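Local atomic coordinates of spore germination protein GerM (Bacillus subtilis subsp. subtilis str. 168, PDB entry 6GZB), a protein that is of unknown function but affects both sporulation and germination, and is built around two tandem GerMN domains. Residues K80-Y85 with T148-I153; A232-L237 with L270-S275; G266-D271 with L297-Q302; V308-K311 with E317-N320. All coordinates share one frame; numbering follows the deposited sequence.

Contact 1: residues K80-Y85 with T148-I153; sequences KQALEY and TQFSSI
The methyl group of Ala82 meets the rim of the Phe150 ring. Ala82 CB lies 4.3 Å from Phe150 CE2 and close to the ring plane, so this is an edge contact. It is thin: the two segments bury 74 Å² between them. The ring is also touched by its own neighbour. Gln149 CG sits 3.7 Å above the Phe150 ring plane on one face, shifted toward the rim. With chi1 of 79°, Gln149 CG stands between its backbone N and carbonyl carbon, and the amide nitrogen is carried toward the helix. Gln149 NE2 comes 4.5 Å from Ala82 CB without bonding there. Its hydrogen bonds go to the backbone oxygens of Glu55 and Thr146. Phe150 opens a type I beta turn closed by Ile153 N to Phe150 O, 3.1 Å. This turn lies in the loop between helix 136-147 and strand 155-160, within the first GerMN domain. Arg54 of strand 51-60 also touches Phe150 and Gln149. The contact thus joins helix 78-84 to the loop before a sheet strand. No hydrogen bond or salt bridge crosses between the segments. The pairing rests on weak dispersion contacts, and the polar end of Gln149 is fixed by other parts of the chain.

Contact 2: residues A232-L237 with L270-S275; sequences AAINEL and LDFNQS. With ACT (acetate ion), chain F.
Leu270 N is hydrogen-bonded to Ser309 O, and this holds strand 267-272 against its parallel neighbour, strand 307-312. The Leu270 side chain reaches from the sheet to helix 229-239. There it meets Ile234 tip to tip, with Leu270 CD1 4.0 Å from Ile234 CD1. The other branch of the isoleucine serves a second partner. Ile234 CG2 lies 3.9 Å from Phe272 CE1 and comes at the ring obliquely. With chi1 of -64°, Ile234 CG2 is anti to the backbone N while CG1 lies beside it; this places CG2 on the Phe272 side and lets CG1 carry CD1 to Leu270. No hydrogen bond crosses between the segments. All three side chains are buried. This is helix-on-sheet packing in the second GerMN domain, whose four-stranded mixed sheet includes strand 267-272. Ile295 of helix 289-299 touches both Leu270 and Phe272, so a second helix shares this face. Past the strand the chain turns polar. Asn273 ND2 is hydrogen-bonded to Asp254 O. A bound acetate, probably from the crystallisation liquor, accepts a weak hydrogen bond from Gln274 N to its OXT at 3.4 Å, and Asn313 ND2 also holds it.

Contact 3: residues G266-D271 with L297-Q302; sequences GRVTLD and LTLTEQ
Leu299 fills the first shell through a single methyl group. Leu299 CD2 lies 3.7 Å from Leu270 CD1, and these two side chains reach toward each other tip to tip. The same methyl also faces Val268, with Leu299 CD2 4.4 Å from Val268 CG1. Val268 and Leu270 are two residues apart on strand 267-272, and both direct their side chains toward helix 289-299. The Leu299 torsions, chi1 -98° and chi2 30°, are both well away from staggered values. They may reflect local packing or uncertainty in how the branch was placed. Its other methyl, Leu299 CD1, rests 3.8 Å from Ala233 CB of helix 229-239. Val308 CG1 lies 3.7 Å from Leu270 CD1. In the next shell, Leu299 begins a type I beta turn, and Gln302 N is hydrogen-bonded to Leu299 O at 3.0 Å. Thr300 OG1 bonds to Val296 O and to Arg332, which helps hold the end of the helix. The strand, this helix and the parallel neighbouring strand 307-312 form a beta-alpha-beta crossover. The three touching side chains are aliphatic and buried, with no polar bond between the segments, so the helix is held to the sheet here by the burial of aliphatic groups.

Contact 4: residues V308-K311 with E317-N320; sequences VSVK and ELVN
Val310 and Leu318 pack tightly, their side chains crossing at about a right angle. Leu318 CD1 lies 3.6 Å from Val310 CG2 and 3.9 Å from Val310 CB. The same methyl comes 4.0 Å from the backbone carbon Lys311 C. Val310 CG1 is anti to its carbonyl carbon, chi1 -64°, which leaves CG2 between the backbone N and the carbonyl carbon and brings it to the leucine. Ile276 and Phe277 also touch Leu318, so this side is apolar. The backbones do not pair directly. A water bridges them. It donates to Val310 O at 2.9 Å and accepts from Leu318 N at 3.0 Å, so one molecule satisfies a strand carbonyl and a loop amide. The side toward Lys311 and Glu317 is looser. Both residues are partly exposed, and the Lys311 side chain starts away from the loop. Glu317 OE2 forms a salt bridge with Lys285. Strand 307-312 bonds to strand 267-272 on one flank, and Val308 bonds to Val330 in strand 330-331. The segment 317-320 lies in the connection to that last strand, a loop whose buried leucine packs on the mixed sheet of the second GerMN domain.

In the fold
Contacts 2, 3 and 4 all use one mixed sheet in the second GerMN domain. Contacts 2 and 3 are core. They share strand 267-272 and Leu270, and set two different helices on it. These helices also touch, since Ala233 packs on Thr298. Contact 4 lies on the neighbouring strand 307-312, joined to the others by backbone hydrogen bonds. It is buried at its apolar part but adds a bridging water and partly exposed charged residues. Contact 1 stands apart in the first domain, its centre about 33 Å from that of contact 2. It is only partly buried. Apolar groups do most of the touching throughout, with an amide marginal in contact 1; no direct hydrogen bond crosses.

Contact 1: residues K80-Y85 with T148-I153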
loop_
_atom_site.group_PDB
_atom_site.type_symbol
_atom_site.label_atom_id
_atom_site.label_comp_id
_atom_site.label_asym_id
_atom_site.label_seq_id
_atom_site.Cartn_x
_atom_site.Cartn_y
_atom_site.Cartn_z
ATOM N N LYS A 80 2.112 6.949 -17.548
ATOM C CA LYS A 80 3.462 7.397 -17.853
ATOM C C LYS A 80 3.860 8.581 -16.974
ATOM O O LYS A 80 4.982 8.658 -16.464
ATOM C CB LYS A 80 3.551 7.784 -19.328
ATOM C CG LYS A 80 4.808 8.542 -19.695
ATOM C CD LYS A 80 4.753 8.940 -21.159
ATOM C CE LYS A 80 6.014 9.680 -21.574
ATOM N NZ LYS A 80 6.311 9.482 -23.013
ATOM N N GLN A 81 2.935 9.507 -16.793
ATOM C CA GLN A 81 3.221 10.702 -16.013
ATOM C C GLN A 81 3.530 10.331 -14.568
ATOM O O GLN A 81 4.456 10.868 -13.964
ATOM C CB GLN A 81 2.030 11.653 -16.058
ATOM C CG GLN A 81 2.272 12.959 -15.317
ATOM C CD GLN A 81 0.992 13.709 -15.069
ATOM O OE1 GLN A 81 -0.031 13.118 -14.720
ATOM N NE2 GLN A 81 1.030 15.019 -15.281
ATOM N N ALA A 82 2.753 9.397 -14.022
ATOM C CA ALA A 82 2.944 8.963 -12.641
ATOM C C ALA A 82 4.361 8.418 -12.433
ATOM O O ALA A 82 5.025 8.765 -11.462
ATOM C CB ALA A 82 1.910 7.915 -12.272
ATOM N N LEU A 83 4.845 7.620 -13.379
ATOM C CA LEU A 83 6.205 7.098 -13.305
ATOM C C LEU A 83 7.246 8.207 -13.445
ATOM O O LEU A 83 8.295 8.166 -12.803
ATOM C CB LEU A 83 6.435 6.044 -14.383
ATOM C CG LEU A 83 5.609 4.762 -14.242
ATOM C CD1 LEU A 83 6.105 3.728 -15.245
ATOM C CD2 LEU A 83 5.689 4.202 -12.832
ATOM N N GLU A 84 6.969 9.186 -14.297
ATOM C CA GLU A 84 7.880 10.319 -14.477
ATOM C C GLU A 84 8.041 11.090 -13.180
ATOM O O GLU A 84 9.086 11.697 -12.925
ATOM C CB GLU A 84 7.372 11.256 -15.583
ATOM C CG GLU A 84 7.834 10.863 -16.979
ATOM C CD GLU A 84 6.972 11.430 -18.097
ATOM O OE1 GLU A 84 7.219 11.077 -19.270
ATOM O OE2 GLU A 84 6.031 12.200 -17.820
ATOM N N TYR A 85 7.004 11.056 -12.349
ATOM C CA TYR A 85 7.046 11.746 -11.064
ATOM C C TYR A 85 7.639 10.884 -9.955
ATOM O O TYR A 85 7.602 11.258 -8.783
ATOM C CB TYR A 85 5.650 12.229 -10.687
ATOM C CG TYR A 85 5.342 13.608 -11.225
ATOM C CD1 TYR A 85 5.003 13.796 -12.559
ATOM C CD2 TYR A 85 5.422 14.727 -10.411
ATOM C CE1 TYR A 85 4.725 15.051 -13.056
ATOM C CE2 TYR A 85 5.119 15.984 -10.897
ATOM C CZ TYR A 85 4.796 16.141 -12.225
ATOM O OH TYR A 85 4.523 17.388 -12.732
ATOM N N THR A 148 -0.462 0.274 -10.762
ATOM C CA THR A 148 -1.684 -0.478 -10.495
ATOM C C THR A 148 -2.721 0.308 -9.720
ATOM O O THR A 148 -3.793 -0.215 -9.409
ATOM C CB THR A 148 -1.400 -1.807 -9.758
ATOM O OG1 THR A 148 -0.569 -1.577 -8.619
ATOM C CG2 THR A 148 -0.702 -2.785 -10.702
ATOM N N GLN A 149 -2.446 1.578 -9.444
ATOM C CA GLN A 149 -3.489 2.432 -8.872
ATOM C C GLN A 149 -4.601 2.698 -9.893
ATOM O O GLN A 149 -5.709 3.047 -9.528
ATOM C CB GLN A 149 -2.912 3.757 -8.365
ATOM C CG GLN A 149 -2.649 4.788 -9.449
ATOM C CD GLN A 149 -1.926 6.001 -8.904
ATOM O OE1 GLN A 149 -2.547 6.872 -8.305
ATOM N NE2 GLN A 149 -0.605 6.044 -9.073
ATOM N N PHE A 150 -4.274 2.587 -11.174
ATOM C CA PHE A 150 -5.234 2.843 -12.238
ATOM C C PHE A 150 -6.084 1.609 -12.520
ATOM O O PHE A 150 -5.598 0.470 -12.485
ATOM C CB PHE A 150 -4.499 3.247 -13.508
ATOM C CG PHE A 150 -3.667 4.474 -13.356
ATOM C CD1 PHE A 150 -4.251 5.726 -13.388
ATOM C CD2 PHE A 150 -2.293 4.382 -13.193
ATOM C CE1 PHE A 150 -3.480 6.869 -13.257
ATOM C CE2 PHE A 150 -1.517 5.520 -13.045
ATOM C CZ PHE A 150 -2.115 6.766 -13.056
ATOM N N SER A 151 -7.298 1.733 -12.678
ATOM C CA SER A 151 -8.241 0.620 -12.807
ATOM C C SER A 151 -7.962 -0.210 -14.064
ATOM O O SER A 151 -8.313 -1.381 -14.128
ATOM C CB SER A 151 -9.683 1.128 -12.800
ATOM O OG SER A 151 -9.921 1.944 -13.924
ATOM N N SER A 152 -7.318 0.478 -15.147
ATOM C CA SER A 152 -6.982 -0.211 -16.385
ATOM C C SER A 152 -5.705 -1.047 -16.266
ATOM O O SER A 152 -5.360 -1.762 -17.197
ATOM C CB SER A 152 -6.815 0.799 -17.518
ATOM O OG SER A 152 -5.712 1.665 -17.281
ATOM N N ILE A 153 -5.009 -0.948 -15.134
ATOM C CA ILE A 153 -3.770 -1.697 -14.931
ATOM C C ILE A 153 -3.837 -2.549 -13.662
ATOM O O ILE A 153 -3.994 -2.026 -12.555
ATOM C CB ILE A 153 -2.566 -0.746 -14.832
ATOM C CG1 ILE A 153 -2.482 0.140 -16.072
ATOM C CG2 ILE A 153 -1.276 -1.534 -14.701
ATOM C CD1 ILE A 153 -1.533 1.310 -15.929
#

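Contact 2: residues A232-L237 with L270-S275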
loop_
_atom_site.group_PDB
_atom_site.type_symbol
_atom_site.label_atom_id
_atom_site.label_comp_id
_atom_site.label_asym_id
_atom_site.label_seq_id
_atom_site.Cartn_x
_atom_site.Cartn_y
_atom_site.Cartn_z
ATOM N N ALA A 232 -7.181 -12.876 10.135
ATOM C CA ALA A 232 -5.723 -12.815 10.207
ATOM C C ALA A 232 -5.236 -11.364 10.191
ATOM O O ALA A 232 -4.374 -10.980 10.985
ATOM C CB ALA A 232 -5.107 -13.589 9.050
ATOM N N ALA A 233 -5.761 -10.579 9.252
ATOM C CA ALA A 233 -5.419 -9.156 9.137
ATOM C C ALA A 233 -5.695 -8.397 10.430
ATOM O O ALA A 233 -4.842 -7.661 10.929
ATOM C CB ALA A 233 -6.184 -8.526 7.986
ATOM N N ILE A 234 -6.875 -8.609 10.994
ATOM C CA ILE A 234 -7.239 -7.967 12.252
ATOM C C ILE A 234 -6.305 -8.378 13.386
ATOM O O ILE A 234 -5.847 -7.528 14.153
ATOM C CB ILE A 234 -8.696 -8.284 12.645
ATOM C CG1 ILE A 234 -9.665 -7.702 11.613
ATOM C CG2 ILE A 234 -9.007 -7.725 14.019
ATOM C CD1 ILE A 234 -9.419 -6.239 11.311
ATOM N N ASN A 235 -5.995 -9.668 13.480
ATOM C CA ASN A 235 -5.068 -10.144 14.514
ATOM C C ASN A 235 -3.686 -9.513 14.353
ATOM O O ASN A 235 -3.049 -9.143 15.344
ATOM C CB ASN A 235 -4.947 -11.678 14.500
ATOM C CG ASN A 235 -6.219 -12.375 14.950
ATOM O OD1 ASN A 235 -7.090 -11.763 15.560
ATOM N ND2 ASN A 235 -6.372 -13.634 14.565
ATOM N N GLU A 236 -3.226 -9.362 13.110
ATOM C CA GLU A 236 -1.918 -8.733 12.873
ATOM C C GLU A 236 -1.934 -7.246 13.233
ATOM O O GLU A 236 -0.927 -6.691 13.693
ATOM C CB GLU A 236 -1.483 -8.897 11.408
ATOM C CG GLU A 236 -1.126 -10.321 11.003
ATOM C CD GLU A 236 -0.023 -10.919 11.864
ATOM O OE1 GLU A 236 0.878 -10.173 12.276
ATOM O OE2 GLU A 236 -0.095 -12.120 12.181
ATOM N N LEU A 237 -3.056 -6.588 12.978
ATOM C CA LEU A 237 -3.190 -5.171 13.337
ATOM C C LEU A 237 -3.126 -4.985 14.844
ATOM O O LEU A 237 -2.459 -4.073 15.335
ATOM C CB LEU A 237 -4.490 -4.598 12.791
ATOM C CG LEU A 237 -4.471 -4.284 11.288
ATOM C CD1 LEU A 237 -5.857 -3.922 10.785
ATOM C CD2 LEU A 237 -3.506 -3.153 10.996
ATOM N N LEU A 270 -17.350 -6.519 10.569
ATOM C CA LEU A 270 -16.520 -6.926 11.687
ATOM C C LEU A 270 -17.247 -6.679 12.996
ATOM O O LEU A 270 -17.914 -5.659 13.174
ATOM C CB LEU A 270 -15.200 -6.142 11.692
ATOM C CG LEU A 270 -14.359 -6.185 10.417
ATOM C CD1 LEU A 270 -13.168 -5.245 10.542
ATOM C CD2 LEU A 270 -13.891 -7.606 10.139
ATOM N N ASP A 271 -17.048 -7.588 13.936
ATOM C CA ASP A 271 -17.668 -7.497 15.239
ATOM C C ASP A 271 -16.573 -7.577 16.280
ATOM O O ASP A 271 -15.942 -8.615 16.442
ATOM C CB ASP A 271 -18.666 -8.647 15.420
ATOM C CG ASP A 271 -19.615 -8.425 16.585
ATOM O OD1 ASP A 271 -19.555 -7.350 17.225
ATOM O OD2 ASP A 271 -20.421 -9.339 16.859
ATOM N N PHE A 272 -16.276 -6.461 16.890
ATOM C CA PHE A 272 -15.191 -6.386 17.810
ATOM C C PHE A 272 -15.581 -6.491 19.248
ATOM O O PHE A 272 -16.715 -6.404 19.606
ATOM C CB PHE A 272 -14.520 -5.026 17.670
ATOM C CG PHE A 272 -13.735 -4.843 16.424
ATOM C CD1 PHE A 272 -12.473 -5.341 16.322
ATOM C CD2 PHE A 272 -14.242 -4.127 15.387
ATOM C CE1 PHE A 272 -11.739 -5.163 15.195
ATOM C CE2 PHE A 272 -13.522 -3.944 14.248
ATOM C CZ PHE A 272 -12.267 -4.462 14.155
ATOM N N ASN A 273 -14.580 -6.675 20.072
ATOM C CA ASN A 273 -14.761 -6.632 21.491
ATOM C C ASN A 273 -14.591 -5.179 21.938
ATOM O O ASN A 273 -14.413 -4.295 21.139
ATOM C CB ASN A 273 -13.843 -7.601 22.239
ATOM C CG ASN A 273 -12.359 -7.345 22.028
ATOM O OD1 ASN A 273 -11.951 -6.408 21.419
ATOM N ND2 ASN A 273 -11.566 -8.205 22.575
ATOM N N GLN A 274 -14.629 -4.925 23.224
ATOM C CA GLN A 274 -14.528 -3.573 23.727
ATOM C C GLN A 274 -13.188 -2.881 23.586
ATOM O O GLN A 274 -13.113 -1.681 23.676
ATOM C CB GLN A 274 -15.002 -3.511 25.178
ATOM C CG GLN A 274 -16.498 -3.299 25.309
ATOM C CD GLN A 274 -17.018 -3.282 26.745
ATOM O OE1 GLN A 274 -16.554 -2.520 27.581
ATOM N NE2 GLN A 274 -18.005 -4.108 27.010
ATOM N N SER A 275 -12.131 -3.638 23.373
ATOM C CA SER A 275 -10.801 -3.084 23.232
ATOM C C SER A 275 -10.621 -2.214 21.994
ATOM O O SER A 275 -9.727 -1.440 21.918
ATOM C CB SER A 275 -9.792 -4.205 23.266
ATOM O OG SER A 275 -9.877 -4.863 24.484
HETATM C C ACT F . -15.805 -7.781 25.510
HETATM O O ACT F . -14.935 -7.377 26.308
HETATM O OXT ACT F . -16.633 -7.003 25.007
HETATM C CH3 ACT F . -15.858 -9.225 25.108
#

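Contact 3: residues G266-D271 with L297-Q302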
loop_
_atom_site.group_PDB
_atom_site.type_symbol
_atom_site.label_atom_id
_atom_site.label_comp_id
_atom_site.label_asym_id
_atom_site.label_seq_id
_atom_site.Cartn_x
_atom_site.Cartn_y
_atom_site.Cartn_z
ATOM N N GLY A 266 -19.040 -7.703 -1.310
ATOM C CA GLY A 266 -17.828 -6.906 -1.140
ATOM C C GLY A 266 -17.818 -6.098 0.145
ATOM O O GLY A 266 -16.908 -5.302 0.381
ATOM N N ARG A 267 -18.852 -6.274 0.960
ATOM C CA ARG A 267 -18.964 -5.556 2.220
ATOM C C ARG A 267 -18.627 -6.499 3.346
ATOM O O ARG A 267 -19.287 -7.511 3.534
ATOM C CB ARG A 267 -20.370 -4.980 2.409
ATOM C CG ARG A 267 -20.787 -4.058 1.268
ATOM C CD ARG A 267 -22.028 -3.237 1.573
ATOM N NE ARG A 267 -22.803 -3.001 0.357
ATOM C CZ ARG A 267 -23.748 -2.075 0.232
ATOM N NH1 ARG A 267 -24.053 -1.281 1.251
ATOM N NH2 ARG A 267 -24.397 -1.947 -0.918
ATOM N N VAL A 268 -17.578 -6.170 4.089
ATOM C CA VAL A 268 -17.182 -6.964 5.236
ATOM C C VAL A 268 -17.781 -6.373 6.495
ATOM O O VAL A 268 -17.723 -5.161 6.715
ATOM C CB VAL A 268 -15.649 -7.004 5.375
ATOM C CG1 VAL A 268 -15.238 -7.741 6.642
ATOM C CG2 VAL A 268 -15.034 -7.649 4.137
ATOM N N THR A 269 -18.304 -7.243 7.350
ATOM C CA THR A 269 -18.785 -6.827 8.654
ATOM C C THR A 269 -17.924 -7.405 9.759
ATOM O O THR A 269 -17.758 -8.619 9.857
ATOM C CB THR A 269 -20.243 -7.266 8.867
ATOM O OG1 THR A 269 -21.071 -6.615 7.899
ATOM C CG2 THR A 269 -20.722 -6.889 10.260
ATOM N N LEU A 270 -17.350 -6.519 10.569
ATOM C CA LEU A 270 -16.520 -6.926 11.687
ATOM C C LEU A 270 -17.247 -6.679 12.996
ATOM O O LEU A 270 -17.914 -5.659 13.174
ATOM C CB LEU A 270 -15.200 -6.142 11.692
ATOM C CG LEU A 270 -14.359 -6.185 10.417
ATOM C CD1 LEU A 270 -13.168 -5.245 10.542
ATOM C CD2 LEU A 270 -13.891 -7.606 10.139
ATOM N N ASP A 271 -17.048 -7.588 13.936
ATOM C CA ASP A 271 -17.668 -7.497 15.239
ATOM C C ASP A 271 -16.573 -7.577 16.280
ATOM O O ASP A 271 -15.942 -8.615 16.442
ATOM C CB ASP A 271 -18.666 -8.647 15.420
ATOM C CG ASP A 271 -19.615 -8.425 16.585
ATOM O OD1 ASP A 271 -19.555 -7.350 17.225
ATOM O OD2 ASP A 271 -20.421 -9.339 16.859
ATOM N N LEU A 297 -7.964 0.286 4.947
ATOM C CA LEU A 297 -6.897 0.165 3.949
ATOM C C LEU A 297 -6.436 -1.289 3.823
ATOM O O LEU A 297 -6.129 -1.758 2.732
ATOM C CB LEU A 297 -5.696 1.058 4.300
ATOM C CG LEU A 297 -5.915 2.561 4.106
ATOM C CD1 LEU A 297 -4.769 3.340 4.717
ATOM C CD2 LEU A 297 -6.064 2.914 2.633
ATOM N N THR A 298 -6.370 -1.984 4.951
ATOM C CA THR A 298 -5.838 -3.344 4.981
ATOM C C THR A 298 -6.826 -4.306 4.318
ATOM O O THR A 298 -6.476 -5.053 3.410
ATOM C CB THR A 298 -5.558 -3.785 6.425
ATOM O OG1 THR A 298 -4.492 -2.990 6.976
ATOM C CG2 THR A 298 -5.183 -5.250 6.480
ATOM N N LEU A 299 -8.083 -4.215 4.716
ATOM C CA LEU A 299 -9.102 -5.134 4.222
ATOM C C LEU A 299 -9.424 -4.912 2.746
ATOM O O LEU A 299 -9.578 -5.879 1.990
ATOM C CB LEU A 299 -10.367 -5.024 5.067
ATOM C CG LEU A 299 -10.518 -6.089 6.157
ATOM C CD1 LEU A 299 -9.182 -6.567 6.683
ATOM C CD2 LEU A 299 -11.400 -5.620 7.299
ATOM N N THR A 300 -9.437 -3.658 2.306
ATOM C CA THR A 300 -9.724 -3.359 0.902
ATOM C C THR A 300 -8.551 -3.633 -0.035
ATOM O O THR A 300 -8.658 -3.373 -1.226
ATOM C CB THR A 300 -10.191 -1.899 0.696
ATOM O OG1 THR A 300 -9.193 -0.978 1.147
ATOM C CG2 THR A 300 -11.470 -1.641 1.445
ATOM N N GLU A 301 -7.428 -4.121 0.492
ATOM C CA GLU A 301 -6.377 -4.692 -0.354
ATOM C C GLU A 301 -6.724 -6.109 -0.782
ATOM O O GLU A 301 -6.108 -6.637 -1.702
ATOM C CB GLU A 301 -5.027 -4.749 0.374
ATOM C CG GLU A 301 -4.391 -3.409 0.660
ATOM C CD GLU A 301 -4.003 -2.631 -0.587
ATOM O OE1 GLU A 301 -3.901 -1.391 -0.481
ATOM O OE2 GLU A 301 -3.800 -3.224 -1.666
ATOM N N GLN A 302 -7.573 -6.753 -0.008
ATOM C CA GLN A 302 -7.961 -8.120 -0.243
ATOM C C GLN A 302 -8.965 -8.202 -1.350
ATOM O O GLN A 302 -9.738 -7.300 -1.543
ATOM C CB GLN A 302 -8.475 -8.775 1.016
ATOM C CG GLN A 302 -7.400 -8.963 2.052
ATOM C CD GLN A 302 -7.879 -9.532 3.354
ATOM O OE1 GLN A 302 -8.846 -10.214 3.396
ATOM N NE2 GLN A 302 -7.189 -9.248 4.405
#

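Contact 4: residues V308-K311 with E317-N320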
loop_
_atom_site.group_PDB
_atom_site.type_symbol
_atom_site.label_atom_id
_atom_site.label_comp_id
_atom_site.label_asym_id
_atom_site.label_seq_id
_atom_site.Cartn_x
_atom_site.Cartn_y
_atom_site.Cartn_z
ATOM N N VAL A 308 -16.153 -1.816 4.624
ATOM C CA VAL A 308 -16.083 -2.462 5.928
ATOM C C VAL A 308 -17.059 -1.795 6.884
ATOM O O VAL A 308 -17.019 -0.579 7.069
ATOM C CB VAL A 308 -14.674 -2.345 6.540
ATOM C CG1 VAL A 308 -14.580 -3.141 7.837
ATOM C CG2 VAL A 308 -13.623 -2.776 5.535
ATOM N N SER A 309 -17.938 -2.595 7.480
ATOM C CA SER A 309 -18.818 -2.132 8.545
ATOM C C SER A 309 -18.303 -2.668 9.854
ATOM O O SER A 309 -17.853 -3.820 9.930
ATOM C CB SER A 309 -20.250 -2.639 8.326
ATOM O OG SER A 309 -20.754 -2.209 7.075
ATOM N N VAL A 310 -18.366 -1.841 10.890
ATOM C CA VAL A 310 -17.796 -2.210 12.176
ATOM C C VAL A 310 -18.847 -2.191 13.269
ATOM O O VAL A 310 -19.682 -1.295 13.325
ATOM C CB VAL A 310 -16.619 -1.292 12.558
ATOM C CG1 VAL A 310 -15.467 -1.465 11.565
ATOM C CG2 VAL A 310 -17.076 0.160 12.616
ATOM N N LYS A 311 -18.829 -3.224 14.100
ATOM C CA LYS A 311 -19.711 -3.317 15.246
ATOM C C LYS A 311 -18.881 -3.640 16.455
ATOM O O LYS A 311 -17.757 -4.119 16.328
ATOM C CB LYS A 311 -20.754 -4.422 15.053
ATOM C CG LYS A 311 -21.632 -4.227 13.828
ATOM C CD LYS A 311 -22.748 -5.259 13.757
ATOM C CE LYS A 311 -23.396 -5.256 12.381
ATOM N NZ LYS A 311 -24.611 -6.107 12.323
ATOM N N GLU A 317 -22.583 0.610 17.396
ATOM C CA GLU A 317 -22.556 1.677 18.382
ATOM C C GLU A 317 -21.244 2.454 18.363
ATOM O O GLU A 317 -20.969 3.234 19.274
ATOM C CB GLU A 317 -22.747 1.088 19.782
ATOM C CG GLU A 317 -24.175 0.672 20.095
ATOM C CD GLU A 317 -24.304 0.052 21.469
ATOM O OE1 GLU A 317 -25.421 -0.384 21.820
ATOM O OE2 GLU A 317 -23.284 0.007 22.197
ATOM N N LEU A 318 -20.374 2.186 17.395
ATOM C CA LEU A 318 -19.094 2.901 17.366
ATOM C C LEU A 318 -19.285 4.280 16.751
ATOM O O LEU A 318 -20.067 4.446 15.812
ATOM C CB LEU A 318 -18.023 2.114 16.611
ATOM C CG LEU A 318 -17.636 0.785 17.265
ATOM C CD1 LEU A 318 -16.981 -0.133 16.252
ATOM C CD2 LEU A 318 -16.741 1.005 18.466
ATOM N N VAL A 319 -18.603 5.272 17.314
ATOM C CA VAL A 319 -18.550 6.588 16.705
ATOM C C VAL A 319 -17.113 6.931 16.352
ATOM O O VAL A 319 -16.181 6.409 16.941
ATOM C CB VAL A 319 -19.140 7.678 17.627
ATOM C CG1 VAL A 319 -20.523 7.265 18.115
ATOM C CG2 VAL A 319 -18.229 7.929 18.812
ATOM N N ASN A 320 -16.938 7.803 15.371
ATOM C CA ASN A 320 -15.603 8.245 14.995
ATOM C C ASN A 320 -15.196 9.434 15.863
ATOM O O ASN A 320 -15.837 9.722 16.873
ATOM C CB ASN A 320 -15.558 8.610 13.509
ATOM C CG ASN A 320 -16.432 9.806 13.171
ATOM O OD1 ASN A 320 -16.911 10.518 14.055
ATOM N ND2 ASN A 320 -16.668 10.012 11.888
HETATM O O HOH W 1 -20.590 1.092 14.630
#